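Local structure of importin subunit beta-1 (Saccharomyces cerevisiae, 5OWU) at residues Q450-V455 with Y493-A498; A694-K699 with K735-T740; A730-K735 with V776-Q781. The protein carries proteins into the nucleus as the beta subunit of importin, working with importin alpha, which binds the classical nuclear localization signal of the cargo. All coordinates share one frame; numbering follows the deposited sequence.

Interaction 1 (Q450-V455 with Y493-A498)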
loop_
_atom_site.group_PDB
_atom_site.type_symbol
_atom_site.label_atom_id
_atom_site.label_comp_id
_atom_site.label_asym_id
_atom_site.label_seq_id
_atom_site.Cartn_x
_atom_site.Cartn_y
_atom_site.Cartn_z
ATOM N N GLN A 450 8.708 -12.094 -37.949
ATOM C CA GLN A 450 9.794 -11.161 -38.220
ATOM C C GLN A 450 10.666 -10.919 -36.992
ATOM O O GLN A 450 11.897 -10.927 -37.095
ATOM C CB GLN A 450 9.223 -9.842 -38.744
ATOM C CG GLN A 450 10.266 -8.764 -38.954
ATOM C CD GLN A 450 9.778 -7.654 -39.869
ATOM O OE1 GLN A 450 8.585 -7.562 -40.176
ATOM N NE2 GLN A 450 10.700 -6.807 -40.318
ATOM N N HIS A 451 10.059 -10.697 -35.823
ATOM C CA HIS A 451 10.817 -10.232 -34.670
ATOM C C HIS A 451 10.701 -11.087 -33.416
ATOM O O HIS A 451 11.605 -11.028 -32.579
ATOM C CB HIS A 451 10.405 -8.797 -34.318
ATOM C CG HIS A 451 10.878 -7.786 -35.313
ATOM N ND1 HIS A 451 10.055 -6.808 -35.827
ATOM C CD2 HIS A 451 12.090 -7.604 -35.891
ATOM C CE1 HIS A 451 10.739 -6.065 -36.677
ATOM N NE2 HIS A 451 11.976 -6.526 -36.735
ATOM N N LEU A 452 9.641 -11.870 -33.252
ATOM C CA LEU A 452 9.535 -12.671 -32.039
ATOM C C LEU A 452 10.713 -13.629 -31.876
ATOM O O LEU A 452 11.224 -13.748 -30.747
ATOM C CB LEU A 452 8.196 -13.417 -32.026
ATOM C CG LEU A 452 7.865 -14.171 -30.734
ATOM C CD1 LEU A 452 7.842 -13.238 -29.529
ATOM C CD2 LEU A 452 6.531 -14.912 -30.848
ATOM N N PRO A 453 11.209 -14.306 -32.918
ATOM C CA PRO A 453 12.396 -15.148 -32.708
ATOM C C PRO A 453 13.593 -14.356 -32.220
ATOM O O PRO A 453 14.340 -14.840 -31.362
ATOM C CB PRO A 453 12.634 -15.777 -34.089
ATOM C CG PRO A 453 11.317 -15.678 -34.797
ATOM C CD PRO A 453 10.689 -14.413 -34.291
ATOM N N GLY A 454 13.798 -13.144 -32.746
ATOM C CA GLY A 454 14.897 -12.311 -32.279
ATOM C C GLY A 454 14.698 -11.808 -30.858
ATOM O O GLY A 454 15.661 -11.670 -30.096
ATOM N N VAL A 455 13.451 -11.514 -30.483
ATOM C CA VAL A 455 13.160 -11.132 -29.103
ATOM C C VAL A 455 13.491 -12.289 -28.157
ATOM O O VAL A 455 14.198 -12.122 -27.154
ATOM C CB VAL A 455 11.688 -10.687 -28.978
ATOM C CG1 VAL A 455 11.253 -10.574 -27.518
ATOM C CG2 VAL A 455 11.470 -9.360 -29.680
ATOM N N TYR A 493 4.052 -20.410 -27.607
ATOM C CA TYR A 493 4.242 -21.817 -27.267
ATOM C C TYR A 493 5.282 -22.473 -28.164
ATOM O O TYR A 493 5.985 -23.389 -27.717
ATOM C CB TYR A 493 2.904 -22.561 -27.315
ATOM C CG TYR A 493 1.977 -22.103 -26.206
ATOM C CD1 TYR A 493 2.337 -22.251 -24.874
ATOM C CD2 TYR A 493 0.764 -21.488 -26.488
ATOM C CE1 TYR A 493 1.506 -21.811 -23.846
ATOM C CE2 TYR A 493 -0.070 -21.044 -25.472
ATOM C CZ TYR A 493 0.306 -21.213 -24.152
ATOM O OH TYR A 493 -0.519 -20.775 -23.139
ATOM N N ASN A 494 5.451 -21.981 -29.398
ATOM C CA ASN A 494 6.526 -22.508 -30.235
ATOM C C ASN A 494 7.894 -22.324 -29.591
ATOM O O ASN A 494 8.832 -23.051 -29.934
ATOM C CB ASN A 494 6.511 -21.837 -31.609
ATOM C CG ASN A 494 5.267 -22.168 -32.409
ATOM O OD1 ASN A 494 4.778 -23.298 -32.384
ATOM N ND2 ASN A 494 4.748 -21.179 -33.126
ATOM N N PHE A 495 8.023 -21.381 -28.658
ATOM C CA PHE A 495 9.286 -21.098 -27.995
ATOM C C PHE A 495 9.342 -21.640 -26.577
ATOM O O PHE A 495 10.344 -21.420 -25.888
ATOM C CB PHE A 495 9.543 -19.586 -27.978
ATOM C CG PHE A 495 9.573 -18.969 -29.348
ATOM C CD1 PHE A 495 10.743 -18.954 -30.097
ATOM C CD2 PHE A 495 8.426 -18.418 -29.890
ATOM C CE1 PHE A 495 10.765 -18.389 -31.363
ATOM C CE2 PHE A 495 8.441 -17.853 -31.152
ATOM C CZ PHE A 495 9.612 -17.845 -31.890
ATOM N N TYR A 496 8.302 -22.346 -26.127
ATOM C CA TYR A 496 8.285 -22.823 -24.743
ATOM C C TYR A 496 9.508 -23.665 -24.401
ATOM O O TYR A 496 10.164 -23.377 -23.385
ATOM C CB TYR A 496 6.988 -23.597 -24.480
ATOM C CG TYR A 496 6.122 -22.993 -23.392
ATOM C CD1 TYR A 496 5.559 -21.736 -23.546
ATOM C CD2 TYR A 496 5.862 -23.685 -22.220
ATOM C CE1 TYR A 496 4.763 -21.185 -22.568
ATOM C CE2 TYR A 496 5.063 -23.139 -21.225
ATOM C CZ TYR A 496 4.520 -21.890 -21.405
ATOM O OH TYR A 496 3.726 -21.342 -20.420
ATOM N N PRO A 497 9.884 -24.686 -25.183
ATOM C CA PRO A 497 11.071 -25.482 -24.829
ATOM C C PRO A 497 12.306 -24.618 -24.620
ATOM O O PRO A 497 12.906 -24.624 -23.536
ATOM C CB PRO A 497 11.229 -26.433 -26.026
ATOM C CG PRO A 497 9.843 -26.546 -26.593
ATOM C CD PRO A 497 9.215 -25.190 -26.396
ATOM N N ALA A 498 12.655 -23.822 -25.632
ATOM C CA ALA A 498 13.831 -22.965 -25.526
ATOM C C ALA A 498 13.748 -22.070 -24.294
ATOM O O ALA A 498 14.652 -22.065 -23.448
ATOM C CB ALA A 498 13.980 -22.130 -26.798
#
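The first turn of the helix that brings L452 and P453 against F495 is closed by the bond from V455 N to H451 O, 2.8 Å, with H451 at the N-cap position. No polar bond passes between 450-455 and 493-498; the contact is apolar, and F495 supplies more than half of the 133 Å² buried. Its ring reaches over with its far rim. CE2 meets L452 CD2 at 3.5 Å and L452 CG at 3.8 Å, while at the tip CZ lies 4.0 Å from P453 CG, and round the rim CE1 is 3.9 Å from P453 CA. Both neighbours meet the ring aslant. L452 can present its CD2 branch because CG swings anti to the backbone N (chi1 -173°). The CA atoms of P453 and F495 are 8.2 Å apart, so the ring bridges the distance between backbones. With F495 cut back to an alanine, a gap beside L452 CD2 and the proline ring would probably open, leaving little to join the two segments. Such apolar contact between the first turn of helix 452-463 in HEAT 11 and the residue leading into helix 496-507 of HEAT 12 is characteristic of the stacked alpha-solenoid of the importin beta family.

Interaction 2 (A694-K699 with K735-T740)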
loop_
_atom_site.group_PDB
_atom_site.type_symbol
_atom_site.label_atom_id
_atom_site.label_comp_id
_atom_site.label_asym_id
_atom_site.label_seq_id
_atom_site.Cartn_x
_atom_site.Cartn_y
_atom_site.Cartn_z
ATOM N N ALA A 694 -3.097 -13.410 18.375
ATOM C CA ALA A 694 -3.204 -13.739 16.962
ATOM C C ALA A 694 -2.907 -12.519 16.104
ATOM O O ALA A 694 -3.449 -11.435 16.343
ATOM C CB ALA A 694 -4.601 -14.266 16.639
ATOM N N ARG A 695 -2.053 -12.699 15.100
ATOM C CA ARG A 695 -1.828 -11.644 14.127
ATOM C C ARG A 695 -3.136 -11.314 13.419
ATOM O O ARG A 695 -4.064 -12.124 13.360
ATOM C CB ARG A 695 -0.762 -12.055 13.112
ATOM C CG ARG A 695 -1.120 -13.274 12.266
ATOM C CD ARG A 695 -0.365 -13.264 10.951
ATOM N NE ARG A 695 1.050 -12.953 11.128
ATOM C CZ ARG A 695 1.835 -12.456 10.177
ATOM N NH1 ARG A 695 1.349 -12.196 8.968
ATOM N NH2 ARG A 695 3.110 -12.210 10.438
ATOM N N ARG A 696 -3.211 -10.096 12.880
ATOM C CA ARG A 696 -4.459 -9.649 12.273
ATOM C C ARG A 696 -4.834 -10.521 11.078
ATOM O O ARG A 696 -5.998 -10.915 10.928
ATOM C CB ARG A 696 -4.344 -8.174 11.876
ATOM C CG ARG A 696 -3.307 -7.869 10.802
ATOM C CD ARG A 696 -3.371 -6.411 10.348
ATOM N NE ARG A 696 -3.123 -5.461 11.435
ATOM C CZ ARG A 696 -4.044 -4.699 12.023
ATOM N NH1 ARG A 696 -5.317 -4.743 11.650
ATOM N NH2 ARG A 696 -3.687 -3.876 13.000
ATOM N N GLU A 697 -3.850 -10.878 10.246
ATOM C CA GLU A 697 -4.127 -11.632 9.027
ATOM C C GLU A 697 -4.802 -12.969 9.306
ATOM O O GLU A 697 -5.378 -13.560 8.388
ATOM C CB GLU A 697 -2.836 -11.875 8.238
ATOM C CG GLU A 697 -2.180 -10.617 7.661
ATOM C CD GLU A 697 -1.346 -9.848 8.678
ATOM O OE1 GLU A 697 -1.001 -10.420 9.733
ATOM O OE2 GLU A 697 -1.033 -8.666 8.423
ATOM N N LEU A 698 -4.745 -13.462 10.546
ATOM C CA LEU A 698 -5.380 -14.736 10.862
ATOM C C LEU A 698 -6.895 -14.619 10.822
ATOM O O LEU A 698 -7.579 -15.526 10.331
ATOM C CB LEU A 698 -4.912 -15.234 12.228
ATOM C CG LEU A 698 -5.330 -16.670 12.567
ATOM C CD1 LEU A 698 -4.537 -17.676 11.744
ATOM C CD2 LEU A 698 -5.175 -16.954 14.050
ATOM N N LYS A 699 -7.436 -13.504 11.311
ATOM C CA LYS A 699 -8.890 -13.374 11.394
ATOM C C LYS A 699 -9.573 -13.593 10.047
ATOM O O LYS A 699 -10.470 -14.450 9.966
ATOM C CB LYS A 699 -9.244 -12.010 11.998
ATOM C CG LYS A 699 -10.713 -11.637 11.918
ATOM C CD LYS A 699 -11.103 -10.676 13.042
ATOM C CE LYS A 699 -12.227 -9.746 12.618
ATOM N NZ LYS A 699 -12.941 -9.131 13.780
ATOM N N LYS A 735 -15.620 -1.300 12.450
ATOM C CA LYS A 735 -15.155 -0.170 11.668
ATOM C C LYS A 735 -13.646 -0.262 11.466
ATOM O O LYS A 735 -12.954 -0.985 12.187
ATOM C CB LYS A 735 -15.502 1.144 12.363
ATOM C CG LYS A 735 -16.968 1.298 12.733
ATOM C CD LYS A 735 -17.867 1.266 11.504
ATOM C CE LYS A 735 -19.329 1.452 11.879
ATOM N NZ LYS A 735 -19.814 0.386 12.803
ATOM N N PRO A 736 -13.105 0.463 10.489
ATOM C CA PRO A 736 -11.648 0.544 10.381
ATOM C C PRO A 736 -11.055 1.082 11.675
ATOM O O PRO A 736 -11.654 1.918 12.354
ATOM C CB PRO A 736 -11.429 1.500 9.202
ATOM C CG PRO A 736 -12.694 1.432 8.414
ATOM C CD PRO A 736 -13.782 1.225 9.426
ATOM N N GLU A 737 -9.879 0.568 12.033
ATOM C CA GLU A 737 -9.208 1.045 13.236
ATOM C C GLU A 737 -8.860 2.522 13.122
ATOM O O GLU A 737 -8.992 3.276 14.094
ATOM C CB GLU A 737 -7.947 0.222 13.496
ATOM C CG GLU A 737 -8.218 -1.162 14.045
ATOM C CD GLU A 737 -7.021 -1.730 14.774
ATOM O OE1 GLU A 737 -5.881 -1.372 14.409
ATOM O OE2 GLU A 737 -7.220 -2.521 15.721
ATOM N N ASN A 738 -8.420 2.952 11.940
ATOM C CA ASN A 738 -8.064 4.346 11.711
ATOM C C ASN A 738 -8.629 4.768 10.356
ATOM O O ASN A 738 -9.399 4.038 9.724
ATOM C CB ASN A 738 -6.542 4.535 11.805
ATOM C CG ASN A 738 -5.792 3.807 10.711
ATOM O OD1 ASN A 738 -6.207 3.814 9.555
ATOM N ND2 ASN A 738 -4.679 3.176 11.067
ATOM N N GLY A 739 -8.277 5.979 9.934
ATOM C CA GLY A 739 -8.554 6.457 8.600
ATOM C C GLY A 739 -7.416 6.193 7.636
ATOM O O GLY A 739 -7.544 6.465 6.440
ATOM N N THR A 740 -6.299 5.667 8.138
ATOM C CA THR A 740 -5.143 5.352 7.312
ATOM C C THR A 740 -5.502 4.300 6.266
ATOM O O THR A 740 -6.497 3.580 6.379
ATOM C CB THR A 740 -3.986 4.849 8.185
ATOM O OG1 THR A 740 -3.852 5.695 9.335
ATOM C CG2 THR A 740 -2.662 4.840 7.423
#
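R696 reaches toward E737 over a backbone separation of 11.7 Å between their CA atoms, and its course can be followed atom by atom. The CB leaves in the direction of 735-740, at 7.4 Å from E737 OE1. From there CG is set between the backbone N and the carbonyl carbon (chi1 64°), and neither it nor CD touches the other segment. A bend at chi3, 60°, then turns the chain, and NE is already closer, 5.8 Å from E737 OE1. At the tip NH2 meets E737 OE1 at 3.6 Å, a long salt bridge. The carboxylate oxygen lies at the edge of the guanidinium, near its plane, but the two planes stand 83° apart, so the groups do not pair side by side: R696 NH1 stays 4.4 Å from E737 OE1, and E737 OE2 is 4.7 Å from R696 NH2. E737 contributes an extended chain beyond CG. Within the HEAT-repeat solenoid this is a surface contact, burying only 55 Å², between the entry to helix 698-713, the second helix of HEAT 16, and the loop that joins helices 718-732 and 741-764 of HEAT 17. Helix 741-764 adds a second hold on R696: Y746 makes a cation-pi contact with its side chain, and the Y746 hydroxyl hydrogen-bonds R696 O. That same carbonyl also accepts K699 N at 3.0 Å. Beside it, R695 turns to a different acid: its NH1 forms a salt bridge with E697 OE1 at 3.0 Å, and its NE bonds D652 O.

Interaction 3 (A730-K735 with V776-Q781)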
loop_
_atom_site.group_PDB
_atom_site.type_symbol
_atom_site.label_atom_id
_atom_site.label_comp_id
_atom_site.label_asym_id
_atom_site.label_seq_id
_atom_site.Cartn_x
_atom_site.Cartn_y
_atom_site.Cartn_z
ATOM N N ALA A 730 -19.912 -9.841 14.068
ATOM C CA ALA A 730 -18.954 -8.997 14.763
ATOM C C ALA A 730 -17.935 -8.451 13.778
ATOM O O ALA A 730 -17.562 -7.272 13.840
ATOM C CB ALA A 730 -18.274 -9.779 15.888
ATOM N N ALA A 731 -17.526 -9.282 12.814
ATOM C CA ALA A 731 -16.503 -8.858 11.869
ATOM C C ALA A 731 -17.042 -7.819 10.894
ATOM O O ALA A 731 -16.338 -6.862 10.553
ATOM C CB ALA A 731 -15.957 -10.065 11.110
ATOM N N GLN A 732 -18.282 -7.979 10.427
ATOM C CA GLN A 732 -18.760 -7.061 9.399
ATOM C C GLN A 732 -19.106 -5.692 9.971
ATOM O O GLN A 732 -19.122 -4.709 9.222
ATOM C CB GLN A 732 -19.966 -7.652 8.664
ATOM C CG GLN A 732 -21.289 -7.591 9.408
ATOM C CD GLN A 732 -22.358 -8.403 8.711
ATOM O OE1 GLN A 732 -22.077 -9.468 8.163
ATOM N NE2 GLN A 732 -23.589 -7.899 8.712
ATOM N N ASN A 733 -19.358 -5.606 11.275
ATOM C CA ASN A 733 -19.674 -4.353 11.943
ATOM C C ASN A 733 -18.459 -3.713 12.594
ATOM O O ASN A 733 -18.605 -2.725 13.320
ATOM C CB ASN A 733 -20.763 -4.579 12.991
ATOM C CG ASN A 733 -22.119 -4.808 12.371
ATOM O OD1 ASN A 733 -22.407 -4.310 11.281
ATOM N ND2 ASN A 733 -22.960 -5.562 13.056
ATOM N N THR A 734 -17.269 -4.258 12.366
ATOM C CA THR A 734 -16.047 -3.652 12.878
ATOM C C THR A 734 -15.621 -2.529 11.941
ATOM O O THR A 734 -15.313 -2.771 10.767
ATOM C CB THR A 734 -14.941 -4.697 13.010
ATOM O OG1 THR A 734 -15.330 -5.693 13.968
ATOM C CG2 THR A 734 -13.632 -4.045 13.460
ATOM N N LYS A 735 -15.620 -1.300 12.450
ATOM C CA LYS A 735 -15.155 -0.170 11.668
ATOM C C LYS A 735 -13.646 -0.262 11.466
ATOM O O LYS A 735 -12.954 -0.985 12.187
ATOM C CB LYS A 735 -15.502 1.144 12.363
ATOM C CG LYS A 735 -16.968 1.298 12.733
ATOM C CD LYS A 735 -17.867 1.266 11.504
ATOM C CE LYS A 735 -19.329 1.452 11.879
ATOM N NZ LYS A 735 -19.814 0.386 12.803
ATOM N N VAL A 776 -30.843 -14.143 7.435
ATOM C CA VAL A 776 -30.959 -13.539 6.109
ATOM C C VAL A 776 -30.748 -12.032 6.187
ATOM O O VAL A 776 -29.985 -11.454 5.403
ATOM C CB VAL A 776 -32.316 -13.893 5.478
ATOM C CG1 VAL A 776 -32.547 -13.115 4.193
ATOM C CG2 VAL A 776 -32.382 -15.380 5.193
ATOM N N GLY A 777 -31.425 -11.369 7.129
ATOM C CA GLY A 777 -31.259 -9.930 7.259
ATOM C C GLY A 777 -29.819 -9.535 7.522
ATOM O O GLY A 777 -29.324 -8.553 6.967
ATOM N N THR A 778 -29.132 -10.288 8.384
ATOM C CA THR A 778 -27.712 -10.049 8.635
ATOM C C THR A 778 -26.902 -10.125 7.343
ATOM O O THR A 778 -26.055 -9.260 7.056
ATOM C CB THR A 778 -27.207 -11.074 9.655
ATOM O OG1 THR A 778 -27.728 -10.757 10.949
ATOM C CG2 THR A 778 -25.693 -11.103 9.727
ATOM N N ILE A 779 -27.146 -11.168 6.547
ATOM C CA ILE A 779 -26.407 -11.322 5.300
ATOM C C ILE A 779 -26.697 -10.150 4.376
ATOM O O ILE A 779 -25.796 -9.617 3.719
ATOM C CB ILE A 779 -26.754 -12.672 4.647
ATOM C CG1 ILE A 779 -26.278 -13.817 5.558
ATOM C CG2 ILE A 779 -26.113 -12.795 3.260
ATOM C CD1 ILE A 779 -26.795 -15.163 5.168
ATOM N N PHE A 780 -27.956 -9.703 4.342
ATOM C CA PHE A 780 -28.303 -8.580 3.481
ATOM C C PHE A 780 -27.649 -7.289 3.953
ATOM O O PHE A 780 -27.269 -6.460 3.121
ATOM C CB PHE A 780 -29.821 -8.435 3.397
ATOM C CG PHE A 780 -30.404 -9.076 2.180
ATOM C CD1 PHE A 780 -30.533 -8.356 1.008
ATOM C CD2 PHE A 780 -30.795 -10.407 2.193
ATOM C CE1 PHE A 780 -31.060 -8.942 -0.124
ATOM C CE2 PHE A 780 -31.322 -10.997 1.067
ATOM C CZ PHE A 780 -31.450 -10.262 -0.097
ATOM N N GLN A 781 -27.484 -7.108 5.268
ATOM C CA GLN A 781 -26.718 -5.964 5.757
ATOM C C GLN A 781 -25.295 -6.006 5.218
ATOM O O GLN A 781 -24.760 -4.991 4.742
ATOM C CB GLN A 781 -26.705 -5.944 7.286
ATOM C CG GLN A 781 -28.065 -5.710 7.932
ATOM C CD GLN A 781 -28.038 -5.929 9.440
ATOM O OE1 GLN A 781 -26.977 -5.883 10.069
ATOM N NE2 GLN A 781 -29.208 -6.180 10.022
#
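The flat amide of Q732 points its NE2 edge at T778, whose backbone oxygen lies nearly in the amide plane; NE2 donates to T778 O at 3.3 Å with an almost straight N-H...O angle of 172°. Seen from the acceptor, the donor is tilted out of the carbonyl plane. Around the same nitrogen, Q781 CB packs at 3.9 Å and T778 CG2 at 4.0 Å, so methylene and methyl groups flank the polar bond. The amide of Q781 is turned 71° from that of Q732, and the two side chains run roughly at right angles. F780, the one aromatic ring in 776-781, leaves its backbone with CB directed away from 730-735; V776 O lies in plane at its edge, F821 meets it ring to ring and Y822 meets it edge-to-face. The contact joins the C-terminal end of helix 718-732, the first helix of HEAT 17, to the start of helix 776-788, the first helix of HEAT 18, within the alpha-solenoid. Q732 is buried, and both ends of its amide are occupied: OE1 accepts a hydrogen bond from the Y758 hydroxyl of helix 741-764 while NE2 holds T778 O, which would hold the amide in one orientation, since a flip would put its oxygen against T778 O. The chain arrives there because CG lies between the backbone N and the carbonyl carbon (chi1 77°), after which it runs extended. The Q732 carbonyl has its own partner in helix 776-788, Q785 NE2. Where helix 718-732 ends, T734 OG1 donates to A730 O at 2.7 Å, while the backbone bond from T734 N to A731 O is weak at 3.3 Å. T778 also touches V729 of helix 718-732 and Y758, so it sits against both helices of HEAT 17.

Interactions 2 and 3 are neighbours, their centres about 16 Å apart, and they share K735. Their segments alternate along the chain and also touch: K699 CE lies 4.0 Å from A731 CB, and K699 NZ 4.2 Å from T734 OG1. Together they run from HEAT 16 through HEAT 17 to HEAT 18, and helix 741-764 backs both; Q747 of this helix touches P736 and weakly bonds T734 O. Interaction 1 belongs to the earlier junction of HEAT 11 with HEAT 12. Its centre is about 47 Å from that of interaction 2 and about 52 Å from that of interaction 3, and the nearest atoms are about 31 and 38 Å away, so it is not in contact with either.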